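Local structure of jasmonate-induced oxygenase 2 (Arabidopsis thaliana, 6LSV) at residues P213-P218 with V286-D291; V8-L13 with L133-Y138; S123-E128 with Q339-K344; A42-I47 with T255-P260. The protein oxidises the stress hormone jasmonate to 12-hydroxyjasmonate, using iron, 2-oxoglutarate and molecular oxygen, and so acts on jasmonate signalling in plant defence. All coordinates share one frame; numbering follows the deposited sequence.

Interaction 1. Residues P213-P218 with V286-D291. With AKG (2-oxoglutaric acid), chain C.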
# COMPACT_ATOMS: atom_id res chain seq x y z
N PRO A 213 -11.81 -3.25 11.61
CA PRO A 213 -12.67 -3.89 12.61
C PRO A 213 -14.00 -4.34 12.01
O PRO A 213 -14.24 -4.11 10.83
CB PRO A 213 -12.87 -2.79 13.66
CG PRO A 213 -11.80 -1.77 13.38
CD PRO A 213 -11.60 -1.83 11.90
N LYS A 214 -14.86 -4.97 12.80
CA LYS A 214 -16.14 -5.39 12.25
C LYS A 214 -17.03 -4.16 12.03
O LYS A 214 -16.92 -3.15 12.74
CB LYS A 214 -16.83 -6.41 13.17
CG LYS A 214 -15.99 -7.66 13.52
CD LYS A 214 -16.49 -8.33 14.76
CE LYS A 214 -16.71 -7.38 15.92
NZ LYS A 214 -15.79 -6.23 16.16
N CYS A 215 -17.88 -4.24 11.01
CA CYS A 215 -18.68 -3.11 10.59
C CYS A 215 -20.16 -3.49 10.64
O CYS A 215 -20.54 -4.53 10.10
CB CYS A 215 -18.30 -2.67 9.17
SG CYS A 215 -19.22 -1.25 8.57
N PRO A 216 -21.00 -2.67 11.28
CA PRO A 216 -22.41 -3.07 11.43
C PRO A 216 -23.17 -3.16 10.12
O PRO A 216 -24.11 -3.95 10.03
CB PRO A 216 -22.98 -1.98 12.35
CG PRO A 216 -22.05 -0.82 12.19
CD PRO A 216 -20.70 -1.40 11.94
N ARG A 217 -22.81 -2.36 9.11
CA ARG A 217 -23.46 -2.41 7.80
C ARG A 217 -22.39 -2.32 6.72
O ARG A 217 -22.23 -1.29 6.05
CB ARG A 217 -24.48 -1.28 7.65
CG ARG A 217 -25.55 -1.24 8.74
CD ARG A 217 -26.75 -2.10 8.38
NE ARG A 217 -27.08 -1.99 6.96
CZ ARG A 217 -28.03 -1.21 6.47
NH1 ARG A 217 -28.76 -0.46 7.28
NH2 ARG A 217 -28.26 -1.17 5.16
N PRO A 218 -21.64 -3.41 6.50
CA PRO A 218 -20.49 -3.34 5.58
C PRO A 218 -20.87 -3.15 4.13
O PRO A 218 -20.00 -2.76 3.33
CB PRO A 218 -19.78 -4.68 5.81
CG PRO A 218 -20.88 -5.59 6.22
CD PRO A 218 -21.81 -4.76 7.05
N VAL A 286 -10.56 -1.95 -0.09
CA VAL A 286 -10.82 -2.98 0.91
C VAL A 286 -12.29 -2.91 1.30
O VAL A 286 -12.82 -1.83 1.56
CB VAL A 286 -9.92 -2.82 2.15
CG1 VAL A 286 -10.03 -4.04 3.05
CG2 VAL A 286 -8.47 -2.61 1.74
N ILE A 287 -12.94 -4.07 1.31
CA ILE A 287 -14.28 -4.19 1.84
C ILE A 287 -14.18 -4.79 3.23
O ILE A 287 -13.21 -5.46 3.57
CB ILE A 287 -15.20 -5.03 0.92
CG1 ILE A 287 -14.70 -6.47 0.82
CG2 ILE A 287 -15.31 -4.40 -0.46
CD1 ILE A 287 -15.50 -7.33 -0.14
N VAL A 288 -15.20 -4.54 4.05
CA VAL A 288 -15.22 -5.02 5.42
C VAL A 288 -16.43 -5.93 5.59
O VAL A 288 -17.21 -6.11 4.65
CB VAL A 288 -15.25 -3.85 6.43
CG1 VAL A 288 -13.87 -3.22 6.54
CG2 VAL A 288 -16.26 -2.81 6.00
N ASN A 289 -16.58 -6.54 6.76
CA ASN A 289 -17.79 -7.30 7.05
C ASN A 289 -18.12 -7.21 8.53
O ASN A 289 -17.34 -6.68 9.34
CB ASN A 289 -17.68 -8.77 6.60
CG ASN A 289 -16.40 -9.43 7.04
OD1 ASN A 289 -15.90 -9.19 8.13
ND2 ASN A 289 -15.86 -10.29 6.18
N SER A 290 -19.29 -7.74 8.88
CA SER A 290 -19.86 -7.55 10.21
C SER A 290 -19.34 -8.54 11.23
O SER A 290 -19.53 -8.32 12.43
CB SER A 290 -21.39 -7.68 10.13
OG SER A 290 -21.76 -8.95 9.61
N ASP A 291 -18.70 -9.63 10.80
CA ASP A 291 -18.46 -10.77 11.67
C ASP A 291 -17.01 -11.00 12.03
O ASP A 291 -16.74 -11.67 13.04
CB ASP A 291 -19.04 -12.04 11.04
CG ASP A 291 -20.48 -11.85 10.59
OD1 ASP A 291 -21.27 -11.33 11.40
OD2 ASP A 291 -20.82 -12.21 9.44
C1 AKG C . -3.02 -0.70 1.38
O1 AKG C . -2.11 -0.65 0.52
O2 AKG C . -2.98 0.08 2.37
C2 AKG C . -4.18 -1.69 1.19
O5 AKG C . -4.88 -1.58 0.24
C3 AKG C . -4.45 -2.82 2.19
C4 AKG C . -4.93 -4.07 1.43
C5 AKG C . -5.62 -5.05 2.37
O3 AKG C . -5.61 -6.29 2.14
O4 AKG C . -6.22 -4.62 3.39
O HOH W 1 -14.62 -6.04 9.10

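Interaction 2. Residues V8-L13 with L133-Y138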
# COMPACT_ATOMS: atom_id res chain seq x y z
N VAL A 8 -12.04 10.20 15.11
CA VAL A 8 -12.79 9.10 15.70
C VAL A 8 -12.07 7.81 15.32
O VAL A 8 -11.86 7.53 14.13
CB VAL A 8 -14.24 9.08 15.21
CG1 VAL A 8 -14.90 7.76 15.57
CG2 VAL A 8 -15.01 10.24 15.81
N ARG A 9 -11.69 7.02 16.32
CA ARG A 9 -11.03 5.74 16.06
C ARG A 9 -12.09 4.71 15.71
O ARG A 9 -12.97 4.41 16.52
CB ARG A 9 -10.22 5.30 17.27
CG ARG A 9 -9.22 6.34 17.75
CD ARG A 9 -8.25 6.73 16.65
NE ARG A 9 -7.29 7.72 17.11
CZ ARG A 9 -6.32 8.25 16.36
NH1 ARG A 9 -6.18 7.87 15.10
NH2 ARG A 9 -5.50 9.15 16.87
N VAL A 10 -12.00 4.15 14.50
CA VAL A 10 -13.01 3.21 14.02
C VAL A 10 -13.17 2.04 14.98
O VAL A 10 -14.26 1.48 15.11
CB VAL A 10 -12.65 2.74 12.59
CG1 VAL A 10 -13.79 1.94 12.00
CG2 VAL A 10 -12.34 3.93 11.71
N GLN A 11 -12.09 1.68 15.68
CA GLN A 11 -12.20 0.63 16.70
C GLN A 11 -13.18 1.02 17.79
O GLN A 11 -13.90 0.17 18.32
CB GLN A 11 -10.82 0.34 17.29
CG GLN A 11 -10.81 -0.86 18.21
CD GLN A 11 -9.55 -0.96 19.04
OE1 GLN A 11 -8.64 -0.13 18.91
NE2 GLN A 11 -9.48 -1.96 19.90
N SER A 12 -13.23 2.31 18.15
CA SER A 12 -14.17 2.76 19.17
C SER A 12 -15.61 2.55 18.72
O SER A 12 -16.48 2.20 19.53
CB SER A 12 -13.94 4.24 19.50
OG SER A 12 -12.60 4.48 19.89
N LEU A 13 -15.88 2.77 17.43
CA LEU A 13 -17.23 2.56 16.92
C LEU A 13 -17.60 1.08 16.94
O LEU A 13 -18.70 0.72 17.38
CB LEU A 13 -17.34 3.13 15.50
CG LEU A 13 -16.76 4.54 15.32
CD1 LEU A 13 -16.65 4.90 13.85
CD2 LEU A 13 -17.62 5.56 16.06
N LEU A 133 -15.40 8.96 5.31
CA LEU A 133 -14.32 8.26 5.98
C LEU A 133 -14.39 6.77 5.69
O LEU A 133 -15.43 6.23 5.30
CB LEU A 133 -14.36 8.50 7.49
CG LEU A 133 -14.21 9.97 7.88
CD1 LEU A 133 -14.35 10.12 9.39
CD2 LEU A 133 -12.88 10.51 7.40
N ASP A 134 -13.25 6.10 5.89
CA ASP A 134 -13.13 4.67 5.67
C ASP A 134 -13.19 3.93 7.00
O ASP A 134 -12.83 4.46 8.05
CB ASP A 134 -11.83 4.34 4.93
CG ASP A 134 -11.85 4.82 3.49
OD1 ASP A 134 -12.95 5.09 2.96
OD2 ASP A 134 -10.76 4.94 2.89
N TRP A 135 -13.65 2.68 6.94
CA TRP A 135 -13.83 1.86 8.14
C TRP A 135 -12.53 1.14 8.47
O TRP A 135 -12.42 -0.09 8.39
CB TRP A 135 -14.98 0.88 7.94
CG TRP A 135 -15.51 0.34 9.24
CD1 TRP A 135 -15.22 -0.87 9.80
CD2 TRP A 135 -16.41 1.00 10.14
NE1 TRP A 135 -15.89 -1.01 11.00
CE2 TRP A 135 -16.62 0.12 11.23
CE3 TRP A 135 -17.04 2.24 10.13
CZ2 TRP A 135 -17.46 0.46 12.29
CZ3 TRP A 135 -17.87 2.57 11.19
CH2 TRP A 135 -18.07 1.68 12.26
N SER A 136 -11.53 1.92 8.87
CA SER A 136 -10.26 1.34 9.24
C SER A 136 -9.46 2.31 10.09
O SER A 136 -9.58 3.53 9.94
CB SER A 136 -9.43 0.94 8.01
OG SER A 136 -9.48 1.94 7.02
N ASP A 137 -8.65 1.75 10.98
CA ASP A 137 -7.55 2.44 11.64
C ASP A 137 -6.25 1.92 11.04
O ASP A 137 -6.22 0.86 10.41
CB ASP A 137 -7.58 2.21 13.15
CG ASP A 137 -8.87 2.68 13.80
OD1 ASP A 137 -9.46 3.67 13.31
OD2 ASP A 137 -9.30 2.05 14.78
N TYR A 138 -5.17 2.67 11.24
CA TYR A 138 -3.91 2.27 10.65
C TYR A 138 -2.76 2.82 11.47
O TYR A 138 -2.93 3.71 12.30
CB TYR A 138 -3.80 2.73 9.19
CG TYR A 138 -3.70 4.23 9.04
CD1 TYR A 138 -2.46 4.86 9.03
CD2 TYR A 138 -4.84 5.02 8.90
CE1 TYR A 138 -2.35 6.23 8.89
CE2 TYR A 138 -4.74 6.39 8.77
CZ TYR A 138 -3.50 7.00 8.76
OH TYR A 138 -3.39 8.36 8.63

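Interaction 3. Residues S123-E128 with Q339-K344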
# COMPACT_ATOMS: atom_id res chain seq x y z
N SER A 123 -6.37 7.32 11.73
CA SER A 123 -7.69 6.83 11.34
C SER A 123 -8.23 7.45 10.06
O SER A 123 -9.29 7.01 9.60
CB SER A 123 -8.70 7.07 12.47
OG SER A 123 -8.67 6.00 13.40
N ARG A 124 -7.56 8.43 9.47
CA ARG A 124 -8.02 9.01 8.22
C ARG A 124 -6.82 9.43 7.39
O ARG A 124 -5.70 9.54 7.89
CB ARG A 124 -8.97 10.20 8.45
CG ARG A 124 -8.26 11.47 8.89
CD ARG A 124 -9.25 12.60 9.13
NE ARG A 124 -9.53 13.35 7.90
CZ ARG A 124 -10.64 14.05 7.69
NH1 ARG A 124 -11.59 14.11 8.62
NH2 ARG A 124 -10.81 14.69 6.54
N LEU A 125 -7.07 9.67 6.10
CA LEU A 125 -6.06 10.11 5.16
C LEU A 125 -6.65 11.26 4.36
O LEU A 125 -7.67 11.09 3.69
CB LEU A 125 -5.62 8.96 4.25
CG LEU A 125 -4.56 9.16 3.17
CD1 LEU A 125 -3.30 9.78 3.74
CD2 LEU A 125 -4.25 7.82 2.51
N GLY A 126 -6.02 12.43 4.44
CA GLY A 126 -6.58 13.64 3.88
C GLY A 126 -7.12 14.56 4.96
O GLY A 126 -7.31 14.19 6.12
N VAL A 127 -7.38 15.81 4.55
CA VAL A 127 -7.67 16.86 5.52
C VAL A 127 -8.92 17.64 5.14
O VAL A 127 -9.10 18.78 5.60
CB VAL A 127 -6.46 17.79 5.69
CG1 VAL A 127 -5.29 17.04 6.30
CG2 VAL A 127 -6.06 18.40 4.35
N GLU A 128 -9.78 17.06 4.30
CA GLU A 128 -11.06 17.69 3.98
C GLU A 128 -12.03 17.49 5.15
O GLU A 128 -12.17 16.38 5.67
CB GLU A 128 -11.64 17.10 2.69
CG GLU A 128 -12.51 18.08 1.86
CD GLU A 128 -11.86 19.45 1.63
OE1 GLU A 128 -11.97 20.35 2.50
OE2 GLU A 128 -11.23 19.62 0.57
N GLN A 339 -5.79 14.94 -0.07
CA GLN A 339 -7.11 14.53 -0.52
C GLN A 339 -7.53 13.14 -0.06
O GLN A 339 -8.72 12.82 -0.14
CB GLN A 339 -7.18 14.55 -2.06
CG GLN A 339 -7.00 15.91 -2.68
CD GLN A 339 -7.26 15.89 -4.17
OE1 GLN A 339 -7.04 14.87 -4.84
NE2 GLN A 339 -7.73 17.01 -4.71
N GLY A 340 -6.60 12.30 0.39
CA GLY A 340 -6.90 10.92 0.66
C GLY A 340 -7.16 10.15 -0.62
O GLY A 340 -6.91 10.64 -1.73
N PRO A 341 -7.66 8.92 -0.49
CA PRO A 341 -7.89 8.07 -1.67
C PRO A 341 -8.79 8.72 -2.72
O PRO A 341 -9.93 9.11 -2.43
CB PRO A 341 -8.56 6.82 -1.08
CG PRO A 341 -8.04 6.76 0.31
CD PRO A 341 -7.93 8.19 0.76
N GLN A 342 -8.28 8.85 -3.94
CA GLN A 342 -9.04 9.37 -5.07
C GLN A 342 -8.90 8.47 -6.29
O GLN A 342 -8.88 8.95 -7.42
CB GLN A 342 -8.61 10.80 -5.40
CG GLN A 342 -8.87 11.82 -4.31
CD GLN A 342 -10.31 11.84 -3.82
OE1 GLN A 342 -11.23 11.46 -4.54
NE2 GLN A 342 -10.50 12.28 -2.58
N GLY A 343 -8.79 7.16 -6.07
CA GLY A 343 -8.63 6.25 -7.20
C GLY A 343 -7.30 6.48 -7.89
O GLY A 343 -6.27 6.74 -7.26
N LYS A 344 -7.33 6.39 -9.22
CA LYS A 344 -6.16 6.67 -10.05
C LYS A 344 -6.22 8.07 -10.67
O LYS A 344 -5.52 8.33 -11.66
CB LYS A 344 -6.02 5.62 -11.15
CG LYS A 344 -5.82 4.20 -10.62
CD LYS A 344 -5.15 3.32 -11.66
CE LYS A 344 -3.88 3.96 -12.20
NZ LYS A 344 -3.01 2.99 -12.92

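Interaction 4. Residues A42-I47 with T255-P260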
# COMPACT_ATOMS: atom_id res chain seq x y z
N ALA A 42 -14.02 -15.12 -3.69
CA ALA A 42 -12.64 -14.68 -3.83
C ALA A 42 -11.91 -15.47 -4.91
O ALA A 42 -11.84 -16.70 -4.84
CB ALA A 42 -11.91 -14.80 -2.50
N THR A 43 -11.37 -14.77 -5.90
CA THR A 43 -10.75 -15.41 -7.05
C THR A 43 -9.25 -15.61 -6.82
O THR A 43 -8.60 -14.84 -6.11
CB THR A 43 -10.98 -14.60 -8.31
OG1 THR A 43 -10.15 -13.43 -8.28
CG2 THR A 43 -12.44 -14.17 -8.42
N ASN A 44 -8.71 -16.65 -7.45
CA ASN A 44 -7.30 -16.98 -7.31
C ASN A 44 -6.43 -16.08 -8.19
O ASN A 44 -6.79 -15.76 -9.32
CB ASN A 44 -7.05 -18.44 -7.69
CG ASN A 44 -8.00 -19.39 -7.01
OD1 ASN A 44 -7.75 -19.86 -5.90
ND2 ASN A 44 -9.10 -19.70 -7.68
N ILE A 45 -5.28 -15.70 -7.65
CA ILE A 45 -4.28 -14.91 -8.37
C ILE A 45 -3.12 -15.84 -8.70
O ILE A 45 -2.53 -16.44 -7.79
CB ILE A 45 -3.80 -13.71 -7.54
CG1 ILE A 45 -5.00 -12.92 -7.00
CG2 ILE A 45 -2.88 -12.83 -8.36
CD1 ILE A 45 -6.04 -12.58 -8.05
N PRO A 46 -2.76 -16.01 -9.97
CA PRO A 46 -1.67 -16.93 -10.32
C PRO A 46 -0.37 -16.52 -9.63
O PRO A 46 -0.01 -15.34 -9.59
CB PRO A 46 -1.57 -16.81 -11.84
CG PRO A 46 -2.90 -16.28 -12.28
CD PRO A 46 -3.36 -15.38 -11.16
N ILE A 47 0.33 -17.51 -9.09
CA ILE A 47 1.50 -17.27 -8.25
C ILE A 47 2.77 -17.42 -9.07
O ILE A 47 2.83 -18.18 -10.04
CB ILE A 47 1.52 -18.21 -7.03
CG1 ILE A 47 1.43 -19.67 -7.47
CG2 ILE A 47 0.40 -17.86 -6.06
CD1 ILE A 47 1.75 -20.66 -6.36
N THR A 255 -12.45 -9.68 -5.79
CA THR A 255 -11.93 -9.99 -4.47
C THR A 255 -10.80 -11.00 -4.57
O THR A 255 -10.93 -12.03 -5.24
CB THR A 255 -13.04 -10.52 -3.57
OG1 THR A 255 -14.17 -9.63 -3.62
CG2 THR A 255 -12.56 -10.64 -2.13
N VAL A 256 -9.69 -10.72 -3.89
CA VAL A 256 -8.46 -11.49 -4.01
C VAL A 256 -8.41 -12.52 -2.88
O VAL A 256 -8.47 -12.16 -1.70
CB VAL A 256 -7.23 -10.58 -3.97
CG1 VAL A 256 -5.96 -11.39 -3.73
CG2 VAL A 256 -7.13 -9.77 -5.25
N LYS A 257 -8.29 -13.79 -3.25
CA LYS A 257 -8.07 -14.84 -2.25
C LYS A 257 -6.58 -14.93 -1.94
O LYS A 257 -5.79 -15.25 -2.83
CB LYS A 257 -8.57 -16.19 -2.75
CG LYS A 257 -8.13 -17.34 -1.86
CD LYS A 257 -8.80 -18.66 -2.22
CE LYS A 257 -9.42 -18.65 -3.60
NZ LYS A 257 -9.60 -20.04 -4.10
N PRO A 258 -6.16 -14.65 -0.71
CA PRO A 258 -4.72 -14.67 -0.41
C PRO A 258 -4.18 -16.09 -0.40
O PRO A 258 -4.83 -17.03 0.07
CB PRO A 258 -4.65 -14.04 0.98
CG PRO A 258 -5.95 -14.41 1.61
CD PRO A 258 -6.96 -14.35 0.49
N HIS A 259 -2.98 -16.25 -0.95
CA HIS A 259 -2.27 -17.51 -0.94
C HIS A 259 -1.34 -17.56 0.27
O HIS A 259 -0.66 -16.58 0.58
CB HIS A 259 -1.45 -17.67 -2.22
CG HIS A 259 -0.84 -19.03 -2.39
ND1 HIS A 259 -1.45 -20.04 -3.10
CD2 HIS A 259 0.33 -19.54 -1.94
CE1 HIS A 259 -0.69 -21.12 -3.08
NE2 HIS A 259 0.40 -20.84 -2.38
N PRO A 260 -1.32 -18.69 0.98
CA PRO A 260 -0.55 -18.79 2.22
C PRO A 260 0.91 -18.39 2.06
O PRO A 260 1.62 -18.91 1.20
CB PRO A 260 -0.68 -20.27 2.61
CG PRO A 260 -1.43 -20.94 1.48
CD PRO A 260 -2.18 -19.87 0.77
O HOH W 2 -4.61 -16.24 -4.81

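Interaction 1. Residues P213-P218 with V286-D291
Cys-215 and Asn-289 make the one direct hydrogen bond between the two loops: Cys-215 N donates to Asn-289 O at 3.0 Å, with 156° at the hydrogen. The same oxygen is approached by Lys-214 CA, and Ser-290 CA in turn lies 3.1 Å from Cys-215 O, so weak CA-H...O contacts flank the bond and the two backbones run close together here. Next to this polar seam, Val-288 turns toward residues 213-218. With CG1 beside the backbone N (chi1 -76°), CG2 falls between N and the carbonyl carbon and is carried to 3.8 Å from Cys-215 CB and 4.0 Å from Pro-218 CB. The pyrrolidine of Pro-218 lies against the backbone of the other loop, its CG 3.6 Å from Asn-289 CA. Lys-214 contributes aliphatic carbons: CB passes 3.4 Å from Ser-290 O, CG and CD run on past Asp-291, and the end of the chain leads away.

A step further out, water 1 accepts from Asn-289 N at 3.1 Å and lies close to Pro-213 O, bridging the loops where they do not meet directly. Tyr-212, a 2-oxoglutarate-binding residue, touches both Val-288 and Val-286, and Leu-21 and Ala-221 pack on Cys-215. Ile-287 is tied through its backbone to Gly-244. At the inner end of its segment, Val-286 places CG2 3.4 Å from O4 of 2-oxoglutarate. The pair of loops thus continues outward from the co-substrate pocket of the double-stranded beta-helix (jelly-roll) fold shared by the 2-oxoglutarate oxygenases.

Interaction 2. Residues V8-L13 with L133-Y138
Trp-135 receives Val-10 on one face of its indole: CG1 stands 3.4 Å from the centroid of the five-membered ring and only 14° off its normal, a CH-pi contact made by a single methyl. The six-membered end is met obliquely by Leu-13, whose CB lies 3.6 Å from Trp-135 CH2 while CD1 approaches CZ3. With CG anti to the backbone N (chi1 -161°), the indole extends to the side chains of Val-10 and Leu-13, and Trp-135 NE1 is hydrogen-bonded to Lys-214 O. Trp-135 is also the centre of an inverse gamma turn, which bends the chain just ahead of strand 137-144.

The second flat group is the carboxylate of Asp-137, turned to the start of helix 10-15. Both oxygens work on their syn sides: OD1 accepts from Val-10 N at 2.8 Å, and OD2 accepts from Gln-11 N at 3.0 Å with that donor 22° out of the carboxylate plane. The two backbone N-H groups, which follow N-cap residue Arg-9, therefore fix the rotation of the carboxylate. The other methyl of Val-10, CG2, fits beside it, 3.3 Å from Ser-136 O.

Ser-123 OG gives OD1 a further partner, so three hydrogen bonds grip this buried group. The guanidinium of Arg-9 is turned elsewhere, to Glu-109, and its NH1 remains 5.6 Å from Asp-137 OD1. Ser-136 faces the other way, bonding Gly-223 O and touching Tyr-212. With two N-H groups and the positive end of the helix dipole directed at it, Asp-137 would probably be favoured in its charged form despite burial.

Interaction 3. Residues S123-E128 with Q339-K344
Gly-126 and Gly-340 bring the two loops to a CA-CA distance of 4.2 Å, both with positive phi (106° and 70°), Gly-340 being where the chain leaves helix 334-339. The contact lies at the wall of the jasmonate pocket in this jelly-roll oxygenase, and Leu-125 itself touches the bound hormone. With no side chain on either glycine, backbone meets backbone: Gly-126 CA is 3.7 Å from Gly-340 N, and Leu-125 O faces Gly-340 CA at 3.1 Å in a CA-H...O contact.

Leu-125 supplies the side-chain part. Its CG is anti to the backbone N (chi1 180°) and lies 3.9 Å from Gly-340 CA, and its CD2 crosses to Pro-341 CD at 4.1 Å. The leucine also packs on Ile-336 of the helix, on Tyr-118 and close to Arg-208, while Pro-341 approaches the iron ligand His-227, so the join has the hormone at its Leu-125 end and an iron ligand beside Pro-341. Nearby, Val-127 is linked to Thr-338 by a backbone bond.

Each loop also has a side chain that folds back on its own backbone. Arg-124 NE gives a hydrogen bond to Gly-126 O at 3.0 Å; outside the loop, Glu-5 forms a salt bridge with Arg-124 NH1 and Tyr-118 OH bonds Gly-126 N. Gln-342 doubles back to the end of the helix, where its NE2 donates in the amide plane to Gln-339 O at 3.1 Å, entering from above the acceptor's carbonyl plane.

Interaction 4. Residues A42-I47 with T255-P260
A single parallel beta bridge joins the chain leading into strand 47-49 to the chain leaving strand 253-255, with Thr-43 opposite Val-256. Thr-43 N donates to Thr-255 O at 2.9 Å, and Thr-43 O accepts from Lys-257 N at 3.1 Å with a nearly straight 171° at the hydrogen. One step on, the segments have diverged and water 2 takes over, accepting from Ile-45 N at 3.0 Å and donating to Lys-257 O.

Lys-257 lies alongside Asn-44, both pointing the same way. Its CB rests 3.6 Å from Ala-42 CB; the chain is extended through chi2, then bends at chi3 (18°), bringing NZ to Asn-44 OD1, to which it donates at 2.6 Å from above the amide's carbonyl plane. On the inner side Ile-45 CG1 crosses Val-256 CG1 at 3.7 Å. Farther along, Ile-47 CG2 sits over one face of His-259, 4.2 Å from the ring centroid, with Pro-260 CD over the opposite face.

Strand 77-81 touches Ile-45, Ile-47 and His-259; Phe-243 packs against Ala-42 and Lys-257, and strand 245-248 backs Val-256.

In the fold
Interaction 2 is the buried contact, interactions 1 and 3 are partly buried, and interaction 4 lies at the surface. Interactions 1 and 2 meet at Trp-135, whose indole packs on Cys-215 and Pro-216; interactions 2 and 3 join again where Tyr-138 OH bonds Arg-124 O, so interactions 1, 2 and 3 touch in series, through interaction 2. Interaction 4 touches none of the others, although its nearest atoms come within about 4 Å of interaction 1. The chemistry differs accordingly: a buried carboxylate serving a helix start, two glycine-thin backbones beside the hormone, a single backbone hydrogen bond and a water in loops that lead away from the 2-oxoglutarate pocket, and a water-extended bridge with a lysine-asparagine pair outside.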